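Local atomic coordinates of lysosome-associated membrane glycoprotein 1 (Mus musculus, PDB entry 5GV0), a protein that serves as a major glycoprotein of the lysosomal membrane and probably assembles with other copies through its luminal domains. Residues K65-E70 against L89-P94; N46-G51 against K61-N66; A22-I27 against A40-P45. All blocks are in the same frame, centred on the assembly; numbering follows the deposited sequence.

Interaction 1: residues K65-E70 against L89-P94; sequences KNRALE and LNMTLP. With NAG (2-acetamido-2-deoxy-beta-D-glucopyranose), chain E.
The carbonyl oxygen of Asn90 is approached by two groups of the partner strand. Ala68 N donates to Asn90 O at 2.8 Å, and the alpha hydrogen of Arg67 adds a weaker CH...O contact. Asn90 N returns a bond of 2.8 Å to Ala68 O, closing an antiparallel hydrogen-bonded pair. Just ahead of strand 67-76, Asn66 O accepts from Thr92 N at 2.8 Å.

Arg67, Leu69, Leu89 and Met91 share the buried face. The chains of Arg67 and Leu89 meet at about a right angle, with Arg67 CG 3.6 Å from Leu89 CD1. Beyond CG the Arg67 chain bends at chi2 and chi3, which leads its guanidinium group on to Asp47 and Val62 O.

The other face carries a glycan. Asn90 ND2 is bonded to C1 of the sugar at 1.4 Å, while Asn90 OD1 binds Ser102. The acetamido group reaches back over the partner strand: its O7 lies 3.5 Å from Ala68 CB, and its C8 lies 3.7 Å from Glu70 CB.

The two segments belong to the beta hairpin of strands 67-76 and 81-92. Strand 57-64 flanks it beyond Leu69, and strand 100-105 pairs beyond Leu89 and Met91. Leu25 of strand 14-30 and Phe41 of strand 36-42 pack on the buried face.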
loop_
_atom_site.group_PDB
_atom_site.type_symbol
_atom_site.label_atom_id
_atom_site.label_comp_id
_atom_site.label_asym_id
_atom_site.label_seq_id
_atom_site.Cartn_x
_atom_site.Cartn_y
_atom_site.Cartn_z
ATOM N N LYS A 65 6.690 13.064 -9.162
ATOM C CA LYS A 65 7.700 14.087 -8.908
ATOM C C LYS A 65 7.737 14.558 -7.451
ATOM O O LYS A 65 8.798 14.894 -6.929
ATOM C CB LYS A 65 7.466 15.284 -9.835
ATOM C CG LYS A 65 8.586 16.312 -9.823
ATOM C CD LYS A 65 8.332 17.416 -10.840
ATOM C CE LYS A 65 7.114 18.247 -10.468
ATOM N NZ LYS A 65 7.314 18.982 -9.186
ATOM N N ASN A 66 6.582 14.567 -6.793
ATOM C CA ASN A 66 6.478 15.145 -5.456
ATOM C C ASN A 66 6.262 14.140 -4.333
ATOM O O ASN A 66 6.141 14.523 -3.171
ATOM C CB ASN A 66 5.342 16.168 -5.419
ATOM C CG ASN A 66 5.703 17.469 -6.106
ATOM O OD1 ASN A 66 5.096 17.846 -7.108
ATOM N ND2 ASN A 66 6.694 18.168 -5.563
ATOM N N ARG A 67 6.228 12.855 -4.668
ATOM C CA ARG A 67 5.790 11.862 -3.697
ATOM C C ARG A 67 6.249 10.462 -4.062
ATOM O O ARG A 67 6.193 10.069 -5.225
ATOM C CB ARG A 67 4.266 11.892 -3.592
ATOM C CG ARG A 67 3.665 10.980 -2.540
ATOM C CD ARG A 67 2.381 10.360 -3.064
ATOM N NE ARG A 67 2.667 9.242 -3.953
ATOM C CZ ARG A 67 1.996 8.966 -5.067
ATOM N NH1 ARG A 67 0.981 9.729 -5.458
ATOM N NH2 ARG A 67 2.350 7.917 -5.792
ATOM N N ALA A 68 6.701 9.710 -3.065
ATOM C CA ALA A 68 6.990 8.300 -3.253
ATOM C C ALA A 68 6.389 7.505 -2.111
ATOM O O ALA A 68 6.659 7.785 -0.940
ATOM C CB ALA A 68 8.495 8.059 -3.346
ATOM N N LEU A 69 5.560 6.531 -2.460
ATOM C CA LEU A 69 4.930 5.648 -1.487
ATOM C C LEU A 69 5.424 4.233 -1.676
ATOM O O LEU A 69 5.306 3.692 -2.774
ATOM C CB LEU A 69 3.411 5.677 -1.638
ATOM C CG LEU A 69 2.652 4.627 -0.812
ATOM C CD1 LEU A 69 2.703 4.963 0.672
ATOM C CD2 LEU A 69 1.201 4.508 -1.286
ATOM N N GLU A 70 5.951 3.620 -0.617
ATOM C CA GLU A 70 6.352 2.217 -0.708
ATOM C C GLU A 70 5.563 1.379 0.274
ATOM O O GLU A 70 5.470 1.695 1.467
ATOM C CB GLU A 70 7.848 2.025 -0.463
ATOM C CG GLU A 70 8.289 0.559 -0.664
ATOM C CD GLU A 70 9.784 0.379 -0.542
ATOM O OE1 GLU A 70 10.298 0.475 0.588
ATOM O OE2 GLU A 70 10.444 0.145 -1.579
ATOM N N LEU A 89 6.639 6.765 3.212
ATOM C CA LEU A 89 6.223 7.865 2.357
ATOM C C LEU A 89 7.252 8.984 2.358
ATOM O O LEU A 89 7.622 9.492 3.414
ATOM C CB LEU A 89 4.864 8.404 2.814
ATOM C CG LEU A 89 4.350 9.641 2.074
ATOM C CD1 LEU A 89 3.951 9.301 0.645
ATOM C CD2 LEU A 89 3.187 10.262 2.827
ATOM N N ASN A 90 7.724 9.355 1.170
ATOM C CA ASN A 90 8.484 10.587 0.990
ATOM C C ASN A 90 7.582 11.586 0.294
ATOM O O ASN A 90 6.932 11.243 -0.694
ATOM C CB ASN A 90 9.739 10.372 0.140
ATOM C CG ASN A 90 10.822 9.594 0.854
ATOM O OD1 ASN A 90 10.767 9.370 2.064
ATOM N ND2 ASN A 90 11.827 9.180 0.088
ATOM N N MET A 91 7.534 12.819 0.775
ATOM C CA MET A 91 6.659 13.778 0.126
ATOM C C MET A 91 7.192 15.195 0.184
ATOM O O MET A 91 7.860 15.581 1.138
ATOM C CB MET A 91 5.274 13.711 0.764
ATOM C CG MET A 91 4.186 14.368 -0.050
ATOM S SD MET A 91 2.565 13.863 0.548
ATOM C CE MET A 91 1.575 14.185 -0.906
ATOM N N THR A 92 6.890 15.973 -0.851
ATOM C CA THR A 92 7.134 17.405 -0.811
ATOM C C THR A 92 5.800 18.146 -0.917
ATOM O O THR A 92 5.060 17.977 -1.887
ATOM C CB THR A 92 8.082 17.855 -1.932
ATOM O OG1 THR A 92 9.383 17.301 -1.706
ATOM C CG2 THR A 92 8.190 19.372 -1.955
ATOM N N LEU A 93 5.491 18.935 0.105
ATOM C CA LEU A 93 4.290 19.760 0.123
ATOM C C LEU A 93 4.701 21.226 0.132
ATOM O O LEU A 93 5.135 21.736 1.165
ATOM C CB LEU A 93 3.422 19.450 1.342
ATOM C CG LEU A 93 2.783 18.063 1.459
ATOM C CD1 LEU A 93 2.218 17.863 2.856
ATOM C CD2 LEU A 93 1.695 17.891 0.422
ATOM N N PRO A 94 4.567 21.904 -1.018
ATOM C CA PRO A 94 5.046 23.280 -1.181
ATOM C C PRO A 94 4.507 24.259 -0.133
ATOM O O PRO A 94 5.244 25.166 0.246
ATOM C CB PRO A 94 4.548 23.653 -2.580
ATOM C CG PRO A 94 4.451 22.359 -3.296
ATOM C CD PRO A 94 3.973 21.382 -2.260
HETATM C C1 NAG E . 12.941 8.425 0.594
HETATM C C2 NAG E . 12.988 7.058 -0.087
HETATM C C3 NAG E . 14.213 6.274 0.380
HETATM C C4 NAG E . 15.477 7.105 0.203
HETATM C C5 NAG E . 15.310 8.459 0.883
HETATM C C6 NAG E . 16.487 9.379 0.663
HETATM C C7 NAG E . 10.912 5.928 -0.768
HETATM C C8 NAG E . 9.700 5.184 -0.298
HETATM N N2 NAG E . 11.769 6.312 0.183
HETATM O O3 NAG E . 14.317 5.081 -0.387
HETATM O O4 NAG E . 16.588 6.428 0.779
HETATM O O5 NAG E . 14.157 9.122 0.348
HETATM O O6 NAG E . 16.549 9.827 -0.685
HETATM O O7 NAG E . 11.111 6.164 -1.957
#

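Interaction 2: residues N46-G51 against K61-N66; sequences NDTSSG and KVENKN. With NAG (2-acetamido-2-deoxy-beta-D-glucopyranose), chain E.
The carboxylate of Asp47 and the amide of Asn64 lie side by side and point the same way, with their planes 72° apart. Asn64 ND2 comes to Asp47 OD1 from above the carboxylate plane, 44° out of it. At 3.3 Å from Asn64 ND2 to Asp47 OD1 the bond is long, and the oxygen lies slightly off the amide plane of Asn64. The firmer hold on Asp47 is at OD2, which forms a salt bridge with Arg67 and accepts from Ser44 N. The other end of the Asn64 amide is used too. Its OD1 accepts from Asn66 N at 3.0 Å, which forms an Asx turn. A chi1 of 56° swings the Asn64 amide over its own backbone, where ND2 can meet Asp47 while OD1 meets Asn66 N.

Beyond these groups, strands 48-52 and 57-64 form an antiparallel beta hairpin. Thr48 pairs with Glu63 and Ser50 with Lys61, each through two backbone bonds. Ser49 and Val62 make the non-hydrogen-bonded pair between them, and both side chains touch Tyr7 on that face.

Thr48, Ser50, Lys61 and Glu63 occupy the other face. A water there is 2.8 Å from Ser50 OG and 2.6 Å from Glu63 OE2, and it also lies near Lys61 O. Not all of its contacts can be hydrogen bonds at once. The chain of Lys61 bends at chi3, and its NZ makes a weak hydrogen bond of 3.2 Å to O7 of the sugar attached to Asn90.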
loop_
_atom_site.group_PDB
_atom_site.type_symbol
_atom_site.label_atom_id
_atom_site.label_comp_id
_atom_site.label_asym_id
_atom_site.label_seq_id
_atom_site.Cartn_x
_atom_site.Cartn_y
_atom_site.Cartn_z
ATOM N N ASN A 46 -1.394 7.262 -13.165
ATOM C CA ASN A 46 -0.265 7.889 -13.842
ATOM C C ASN A 46 1.068 7.697 -13.144
ATOM O O ASN A 46 2.121 7.923 -13.735
ATOM C CB ASN A 46 -0.517 9.385 -13.995
ATOM C CG ASN A 46 -1.762 9.681 -14.796
ATOM O OD1 ASN A 46 -2.145 8.902 -15.668
ATOM N ND2 ASN A 46 -2.405 10.804 -14.504
ATOM N N ASP A 47 1.023 7.305 -11.875
ATOM C CA ASP A 47 2.245 7.174 -11.095
ATOM C C ASP A 47 3.166 6.102 -11.661
ATOM O O ASP A 47 2.716 5.123 -12.253
ATOM C CB ASP A 47 1.933 6.842 -9.636
ATOM C CG ASP A 47 1.252 7.982 -8.904
ATOM O OD1 ASP A 47 1.293 9.130 -9.399
ATOM O OD2 ASP A 47 0.684 7.721 -7.822
ATOM N N THR A 48 4.460 6.307 -11.458
ATOM C CA THR A 48 5.471 5.330 -11.812
ATOM C C THR A 48 5.478 4.234 -10.764
ATOM O O THR A 48 5.541 4.528 -9.570
ATOM C CB THR A 48 6.852 5.981 -11.889
ATOM O OG1 THR A 48 6.865 6.944 -12.952
ATOM C CG2 THR A 48 7.923 4.938 -12.130
ATOM N N SER A 49 5.389 2.980 -11.183
ATOM C CA SER A 49 5.436 1.886 -10.219
ATOM C C SER A 49 6.568 0.897 -10.486
ATOM O O SER A 49 6.991 0.674 -11.623
ATOM C CB SER A 49 4.103 1.137 -10.176
ATOM O OG SER A 49 3.826 0.505 -11.410
ATOM N N SER A 50 7.051 0.303 -9.406
ATOM C CA SER A 50 8.115 -0.680 -9.454
ATOM C C SER A 50 8.048 -1.465 -8.165
ATOM O O SER A 50 7.245 -1.145 -7.295
ATOM C CB SER A 50 9.484 -0.016 -9.610
ATOM O OG SER A 50 9.783 0.798 -8.484
ATOM N N GLY A 51 8.878 -2.488 -8.029
ATOM C CA GLY A 51 8.859 -3.258 -6.801
ATOM C C GLY A 51 9.985 -4.258 -6.735
ATOM O O GLY A 51 10.820 -4.333 -7.634
ATOM N N LYS A 61 6.547 0.178 -4.960
ATOM C CA LYS A 61 6.738 1.618 -4.853
ATOM C C LYS A 61 5.980 2.342 -5.955
ATOM O O LYS A 61 6.117 2.023 -7.132
ATOM C CB LYS A 61 8.218 1.983 -4.907
ATOM C CG LYS A 61 8.489 3.459 -4.666
ATOM C CD LYS A 61 9.961 3.795 -4.797
ATOM C CE LYS A 61 10.796 3.168 -3.696
ATOM N NZ LYS A 61 12.191 3.698 -3.735
ATOM N N VAL A 62 5.164 3.310 -5.553
ATOM C CA VAL A 62 4.395 4.111 -6.488
ATOM C C VAL A 62 4.778 5.573 -6.293
ATOM O O VAL A 62 4.705 6.109 -5.183
ATOM C CB VAL A 62 2.868 3.891 -6.314
ATOM C CG1 VAL A 62 2.528 2.429 -6.570
ATOM C CG2 VAL A 62 2.401 4.280 -4.923
ATOM N N GLU A 63 5.212 6.224 -7.362
ATOM C CA GLU A 63 5.792 7.543 -7.189
ATOM C C GLU A 63 5.526 8.502 -8.336
ATOM O O GLU A 63 5.181 8.104 -9.453
ATOM C CB GLU A 63 7.301 7.420 -6.970
ATOM C CG GLU A 63 8.057 6.745 -8.103
ATOM C CD GLU A 63 9.492 6.425 -7.724
ATOM O OE1 GLU A 63 10.152 7.272 -7.081
ATOM O OE2 GLU A 63 9.963 5.321 -8.059
ATOM N N ASN A 64 5.682 9.781 -8.020
ATOM C CA ASN A 64 5.712 10.839 -9.010
ATOM C C ASN A 64 6.738 11.877 -8.566
ATOM O O ASN A 64 7.556 11.603 -7.686
ATOM C CB ASN A 64 4.325 11.453 -9.204
ATOM C CG ASN A 64 3.721 11.964 -7.914
ATOM O OD1 ASN A 64 4.381 12.629 -7.119
ATOM N ND2 ASN A 64 2.446 11.656 -7.702
ATOM N N LYS A 65 6.690 13.064 -9.162
ATOM C CA LYS A 65 7.700 14.087 -8.908
ATOM C C LYS A 65 7.737 14.558 -7.451
ATOM O O LYS A 65 8.798 14.894 -6.929
ATOM C CB LYS A 65 7.466 15.284 -9.835
ATOM C CG LYS A 65 8.586 16.312 -9.823
ATOM C CD LYS A 65 8.332 17.416 -10.840
ATOM C CE LYS A 65 7.114 18.247 -10.468
ATOM N NZ LYS A 65 7.314 18.982 -9.186
ATOM N N ASN A 66 6.582 14.567 -6.793
ATOM C CA ASN A 66 6.478 15.145 -5.456
ATOM C C ASN A 66 6.262 14.140 -4.333
ATOM O O ASN A 66 6.141 14.523 -3.171
ATOM C CB ASN A 66 5.342 16.168 -5.419
ATOM C CG ASN A 66 5.703 17.469 -6.106
ATOM O OD1 ASN A 66 5.096 17.846 -7.108
ATOM N ND2 ASN A 66 6.694 18.168 -5.563
HETATM C C1 NAG E . 12.941 8.425 0.594
HETATM C C2 NAG E . 12.988 7.058 -0.087
HETATM C C3 NAG E . 14.213 6.274 0.380
HETATM C C4 NAG E . 15.477 7.105 0.203
HETATM C C5 NAG E . 15.310 8.459 0.883
HETATM C C6 NAG E . 16.487 9.379 0.663
HETATM C C7 NAG E . 10.912 5.928 -0.768
HETATM C C8 NAG E . 9.700 5.184 -0.298
HETATM N N2 NAG E . 11.769 6.312 0.183
HETATM O O3 NAG E . 14.317 5.081 -0.387
HETATM O O4 NAG E . 16.588 6.428 0.779
HETATM O O5 NAG E . 14.157 9.122 0.348
HETATM O O6 NAG E . 16.549 9.827 -0.685
HETATM O O7 NAG E . 11.111 6.164 -1.957
HETATM O O HOH W 1 8.504 3.264 -8.700
#

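Interaction 3: residues A22-I27 against A40-P45; sequences ALQLNI and AFNISP
Gln24 and Asn42 set their amides nearly coplanar, 10° apart, although the two side chains meet at a slant. Gln24 NE2 donates to Asn42 OD1 at 2.8 Å, with an N-H...O angle of 161°. The donor lies in the carbonyl plane of Asn42. Gln24 reaches there with its aliphatic chain extended, while Asn42 turns CG beside its own backbone N (chi1 -70°). The far oxygen of the Gln24 amide accepts from Asn136, so both ends of this group are tied. Ala40 CB packs 3.8 Å from Gln24 CD.

These residues line one face of the beta hairpin of strands 14-30 and 36-42. Leu25 and Phe41 form a hydrogen-bonded pair of the hairpin, with Leu25 N to Phe41 O at 2.8 Å. Their side chains turn to the opposite face, toward the second sheet of the domain.

On that side, Ile27 meets the Phe41 ring at its edge, in plane, with CG2 3.5 Å from Phe41 CE2. Ile43 points at the partner strand and sets CG1 3.6 Å from Leu23 CB. Past this pair, a water accepts from Leu23 N and lies 2.8 Å from Ile43 O, to which it probably donates.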
loop_
_atom_site.group_PDB
_atom_site.type_symbol
_atom_site.label_atom_id
_atom_site.label_comp_id
_atom_site.label_asym_id
_atom_site.label_seq_id
_atom_site.Cartn_x
_atom_site.Cartn_y
_atom_site.Cartn_z
ATOM N N ALA A 22 -7.322 0.606 -5.230
ATOM C CA ALA A 22 -7.489 2.047 -5.208
ATOM C C ALA A 22 -7.000 2.567 -3.863
ATOM O O ALA A 22 -7.492 2.136 -2.816
ATOM C CB ALA A 22 -8.955 2.418 -5.440
ATOM N N LEU A 23 -6.031 3.479 -3.896
ATOM C CA LEU A 23 -5.356 3.947 -2.691
ATOM C C LEU A 23 -5.365 5.460 -2.578
ATOM O O LEU A 23 -5.342 6.170 -3.579
ATOM C CB LEU A 23 -3.911 3.459 -2.663
ATOM C CG LEU A 23 -3.652 1.958 -2.796
ATOM C CD1 LEU A 23 -2.160 1.738 -2.898
ATOM C CD2 LEU A 23 -4.221 1.200 -1.615
ATOM N N GLN A 24 -5.366 5.940 -1.340
ATOM C CA GLN A 24 -5.434 7.363 -1.056
ATOM C C GLN A 24 -4.654 7.664 0.209
ATOM O O GLN A 24 -4.811 6.969 1.213
ATOM C CB GLN A 24 -6.891 7.779 -0.908
ATOM C CG GLN A 24 -7.136 9.186 -0.420
ATOM C CD GLN A 24 -8.614 9.426 -0.244
ATOM O OE1 GLN A 24 -9.172 9.165 0.821
ATOM N NE2 GLN A 24 -9.268 9.882 -1.305
ATOM N N LEU A 25 -3.798 8.675 0.158
ATOM C CA LEU A 25 -3.103 9.141 1.354
ATOM C C LEU A 25 -3.910 10.250 2.006
ATOM O O LEU A 25 -4.300 11.204 1.349
ATOM C CB LEU A 25 -1.702 9.638 1.012
ATOM C CG LEU A 25 -0.795 8.621 0.323
ATOM C CD1 LEU A 25 0.369 9.341 -0.320
ATOM C CD2 LEU A 25 -0.305 7.598 1.330
ATOM N N ASN A 26 -4.165 10.117 3.299
ATOM C CA ASN A 26 -4.842 11.156 4.059
ATOM C C ASN A 26 -3.822 11.751 5.019
ATOM O O ASN A 26 -3.380 11.080 5.957
ATOM C CB ASN A 26 -6.057 10.577 4.799
ATOM C CG ASN A 26 -6.845 11.623 5.576
ATOM O OD1 ASN A 26 -6.279 12.503 6.219
ATOM N ND2 ASN A 26 -8.168 11.510 5.533
ATOM N N ILE A 27 -3.418 12.991 4.766
ATOM C CA ILE A 27 -2.339 13.589 5.542
ATOM C C ILE A 27 -2.758 14.898 6.204
ATOM O O ILE A 27 -3.339 15.792 5.574
ATOM C CB ILE A 27 -1.076 13.814 4.670
ATOM C CG1 ILE A 27 0.061 14.359 5.532
ATOM C CG2 ILE A 27 -1.367 14.717 3.471
ATOM C CD1 ILE A 27 1.426 14.098 4.960
ATOM N N ALA A 40 -6.307 14.947 1.030
ATOM C CA ALA A 40 -6.207 13.620 0.441
ATOM C C ALA A 40 -5.429 13.676 -0.856
ATOM O O ALA A 40 -5.645 14.554 -1.689
ATOM C CB ALA A 40 -7.581 13.029 0.200
ATOM N N PHE A 41 -4.518 12.725 -1.018
ATOM C CA PHE A 41 -3.758 12.572 -2.246
ATOM C C PHE A 41 -3.991 11.174 -2.782
ATOM O O PHE A 41 -3.527 10.191 -2.196
ATOM C CB PHE A 41 -2.272 12.818 -2.000
ATOM C CG PHE A 41 -1.959 14.217 -1.575
ATOM C CD1 PHE A 41 -1.766 15.211 -2.520
ATOM C CD2 PHE A 41 -1.870 14.546 -0.235
ATOM C CE1 PHE A 41 -1.485 16.506 -2.131
ATOM C CE2 PHE A 41 -1.590 15.843 0.153
ATOM C CZ PHE A 41 -1.400 16.819 -0.800
ATOM N N ASN A 42 -4.729 11.077 -3.881
ATOM C CA ASN A 42 -4.985 9.780 -4.480
ATOM C C ASN A 42 -3.744 9.244 -5.169
ATOM O O ASN A 42 -3.021 9.983 -5.835
ATOM C CB ASN A 42 -6.137 9.860 -5.483
ATOM C CG ASN A 42 -7.478 10.072 -4.816
ATOM O OD1 ASN A 42 -7.612 9.908 -3.607
ATOM N ND2 ASN A 42 -8.484 10.421 -5.607
ATOM N N ILE A 43 -3.495 7.956 -5.001
ATOM C CA ILE A 43 -2.496 7.293 -5.814
ATOM C C ILE A 43 -3.064 7.235 -7.219
ATOM O O ILE A 43 -4.171 6.745 -7.440
ATOM C CB ILE A 43 -2.170 5.902 -5.294
ATOM C CG1 ILE A 43 -1.595 5.987 -3.878
ATOM C CG2 ILE A 43 -1.198 5.210 -6.241
ATOM C CD1 ILE A 43 -0.499 7.013 -3.713
ATOM N N SER A 44 -2.312 7.784 -8.159
ATOM C CA SER A 44 -2.790 7.965 -9.516
ATOM C C SER A 44 -2.387 6.803 -10.405
ATOM O O SER A 44 -1.321 6.223 -10.228
ATOM C CB SER A 44 -2.247 9.272 -10.085
ATOM O OG SER A 44 -2.556 9.391 -11.458
ATOM N N PRO A 45 -3.239 6.467 -11.380
ATOM C CA PRO A 45 -2.870 5.494 -12.410
ATOM C C PRO A 45 -1.615 5.951 -13.161
ATOM O O PRO A 45 -0.861 5.130 -13.688
ATOM C CB PRO A 45 -4.102 5.473 -13.327
ATOM C CG PRO A 45 -4.806 6.763 -13.055
ATOM C CD PRO A 45 -4.585 7.025 -11.602
HETATM O O HOH W 2 -5.351 4.401 -6.599
#

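Overall arrangement
Interactions 1 and 2 lie in one antiparallel sheet, where strands 57-64 and 67-76 are neighbours, and they share Lys65 and Asn66. Their centres are 10 Å apart. Arg67 NH2 joins them through a 2.6 Å salt bridge to Asp47 OD2. Both also touch the sugar on Asn90. Interaction 3 belongs to the other sheet. It faces interaction 1, 11 Å away between centres: Met91 CE packs 3.5 Å from Phe41 CD2, and Arg67 CZ lies 3.4 Å from Ile43 CD1. Contact with interaction 2 is slighter, with Val62 CG2 3.9 Å from Ile43 CG2. The side chains of the two sheets meet in a common core, consistent with the beta-prism fold described for LAMP luminal domains.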